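Local structure of extracellular solute-binding protein family 5 (Brucella melitensis, 4ONY) at residues A[141-146]-A[188-193]. The protein probably binds peptides or related solutes in the periplasm and delivers them to an ABC transporter for uptake. Residues are numbered along the deposited sequence; the frame is centred on the assembly and turned at random.
Sequences DILTEK and SMPVLP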
loop_
_atom_site.group_PDB
_atom_site.type_symbol
_atom_site.label_atom_id
_atom_site.label_comp_id
_atom_site.label_asym_id
_atom_site.label_seq_id
_atom_site.Cartn_x
_atom_site.Cartn_y
_atom_site.Cartn_z
ATOM N N ASP A 141 8.329 -21.417 -16.388
ATOM C CA ASP A 141 9.228 -21.417 -17.561
ATOM C C ASP A 141 9.093 -20.073 -18.364
ATOM O O ASP A 141 10.055 -19.271 -18.442
ATOM C CB ASP A 141 8.906 -22.646 -18.434
ATOM C CG ASP A 141 9.756 -22.719 -19.699
ATOM O OD1 ASP A 141 10.780 -22.045 -19.791
ATOM O OD2 ASP A 141 9.359 -23.433 -20.617
ATOM N N ILE A 142 7.892 -19.790 -18.869
ATOM C CA ILE A 142 7.738 -18.652 -19.745
ATOM C C ILE A 142 7.915 -17.295 -19.054
ATOM O O ILE A 142 8.445 -16.386 -19.657
ATOM C CB ILE A 142 6.418 -18.696 -20.547
ATOM C CG1 ILE A 142 6.478 -17.698 -21.706
ATOM C CG2 ILE A 142 5.210 -18.394 -19.686
ATOM C CD1 ILE A 142 5.272 -17.770 -22.623
ATOM N N LEU A 143 7.484 -17.154 -17.800
ATOM C CA LEU A 143 7.639 -15.898 -17.086
ATOM C C LEU A 143 9.085 -15.616 -16.700
ATOM O O LEU A 143 9.493 -14.465 -16.698
ATOM C CB LEU A 143 6.765 -15.849 -15.848
ATOM C CG LEU A 143 5.277 -15.746 -16.115
ATOM C CD1 LEU A 143 4.553 -15.723 -14.795
ATOM C CD2 LEU A 143 4.980 -14.436 -16.864
ATOM N N THR A 144 9.840 -16.655 -16.386
ATOM C CA THR A 144 11.249 -16.522 -16.178
ATOM C C THR A 144 11.957 -16.055 -17.463
ATOM O O THR A 144 12.758 -15.124 -17.448
ATOM C CB THR A 144 11.850 -17.840 -15.664
ATOM O OG1 THR A 144 11.191 -18.198 -14.429
ATOM C CG2 THR A 144 13.350 -17.674 -15.408
ATOM N N GLU A 145 11.630 -16.668 -18.592
ATOM C CA GLU A 145 12.303 -16.310 -19.866
ATOM C C GLU A 145 11.842 -14.927 -20.394
ATOM O O GLU A 145 12.670 -14.130 -20.899
ATOM C CB GLU A 145 12.021 -17.398 -20.902
ATOM C CG GLU A 145 12.907 -17.328 -22.150
ATOM C CD GLU A 145 12.318 -17.931 -23.441
ATOM O OE1 GLU A 145 11.467 -18.834 -23.441
ATOM O OE2 GLU A 145 12.758 -17.479 -24.508
ATOM N N LYS A 146 10.542 -14.647 -20.306
ATOM C CA LYS A 146 9.951 -13.521 -21.037
ATOM C C LYS A 146 9.172 -12.520 -20.211
ATOM O O LYS A 146 8.778 -11.481 -20.722
ATOM C CB LYS A 146 9.011 -14.067 -22.117
ATOM C CG LYS A 146 9.611 -15.130 -23.017
ATOM C CD LYS A 146 8.766 -15.337 -24.270
ATOM C CE LYS A 146 9.080 -14.247 -25.275
ATOM N NZ LYS A 146 8.367 -14.487 -26.552
ATOM N N SER A 188 1.393 -14.378 -5.381
ATOM C CA SER A 188 1.888 -13.293 -6.236
ATOM C C SER A 188 2.460 -13.797 -7.547
ATOM O O SER A 188 3.393 -13.210 -8.098
ATOM C CB SER A 188 2.950 -12.426 -5.517
ATOM O OG SER A 188 2.455 -12.016 -4.246
ATOM N N MET A 189 1.898 -14.886 -8.044
ATOM C CA MET A 189 2.187 -15.346 -9.380
ATOM C C MET A 189 0.882 -15.853 -9.982
ATOM O O MET A 189 0.094 -16.484 -9.300
ATOM C CB MET A 189 3.206 -16.495 -9.378
ATOM C CG MET A 189 4.646 -16.082 -9.116
ATOM S SD MET A 189 5.275 -15.038 -10.459
ATOM C CE MET A 189 6.126 -16.263 -11.438
ATOM N N PRO A 190 0.669 -15.604 -11.262
ATOM C CA PRO A 190 -0.481 -16.207 -11.927
ATOM C C PRO A 190 -0.279 -17.661 -12.252
ATOM O O PRO A 190 0.822 -18.211 -12.026
ATOM C CB PRO A 190 -0.560 -15.397 -13.207
ATOM C CG PRO A 190 0.887 -15.170 -13.542
ATOM C CD PRO A 190 1.516 -14.866 -12.206
ATOM N N VAL A 191 -1.348 -18.294 -12.746
ATOM C CA VAL A 191 -1.220 -19.476 -13.541
ATOM C C VAL A 191 -1.734 -19.120 -14.938
ATOM O O VAL A 191 -2.838 -18.591 -15.091
ATOM C CB VAL A 191 -1.972 -20.691 -12.925
ATOM C CG1 VAL A 191 -1.721 -21.941 -13.755
ATOM C CG2 VAL A 191 -1.506 -20.934 -11.510
ATOM N N LEU A 192 -0.913 -19.454 -15.936
ATOM C CA LEU A 192 -1.117 -19.176 -17.354
ATOM C C LEU A 192 -1.456 -20.454 -18.145
ATOM O O LEU A 192 -0.981 -21.542 -17.813
ATOM C CB LEU A 192 0.160 -18.596 -17.971
ATOM C CG LEU A 192 0.705 -17.341 -17.300
ATOM C CD1 LEU A 192 1.933 -16.795 -18.003
ATOM C CD2 LEU A 192 -0.359 -16.230 -17.232
ATOM N N PRO A 193 -2.273 -20.329 -19.196
ATOM C CA PRO A 193 -2.696 -21.475 -20.015
ATOM C C PRO A 193 -1.727 -21.844 -21.141
ATOM O O PRO A 193 -1.682 -21.141 -22.166
ATOM C CB PRO A 193 -4.012 -20.997 -20.619
ATOM C CG PRO A 193 -3.871 -19.521 -20.707
ATOM C CD PRO A 193 -2.999 -19.110 -19.554
#
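Ile142 and Leu192 mark the closest backbone approach, their CA atoms 9.2 Å apart, where the last turns of helix 133-146 lie against the extended chain 188-193 that follows helix 181-187. In this periplasmic-binding-protein-type fold of solute-binding family 5, the contact packs the C-terminal end of helix 133-146 on the loop between helix 181-187 and strand 216-222 by side chains alone, without a hydrogen bond between the two segments; it buries 175 Å², summed over both sides. Leu143 makes the largest single contribution, 73 Å². With CG set opposite its carbonyl carbon (chi1 -70°) and chi2 extended at 179°, Leu143 CD1 meets the CE methyl of Met189 end to end at 3.7 Å, and also reaches CG of the Pro190 ring at 3.9 Å. Leu192 CD1 lies 4.0 Å from both CG and CD2 of Leu143. The Met189 side chain leaves the loop toward the helix, and its bends at chi2 (-65°) and chi3 turn CE toward Leu143. All five touching residues are buried, and Val191, with its CB directed away from 141-146, packs on Asp135 and Thr139 one to two turns earlier in the same helix. Hydrogen bonds also hold the loop: Leu192 N bonds to the hydroxyl OG1 of Thr139, and Val191 makes backbone hydrogen bonds with Gln85. On the helix's polar side, Arg199 forms salt bridges with Asp141 and Glu145, while Lys146 NZ bonds to the carbonyl oxygens of Arg199 and Phe202, so the chain beyond Pro193 also returns to this helix. The apolar contact ends at Leu192, which crosses Ile142 at about a right angle, its CD1 resting 4.0 Å from Ile142 CG2.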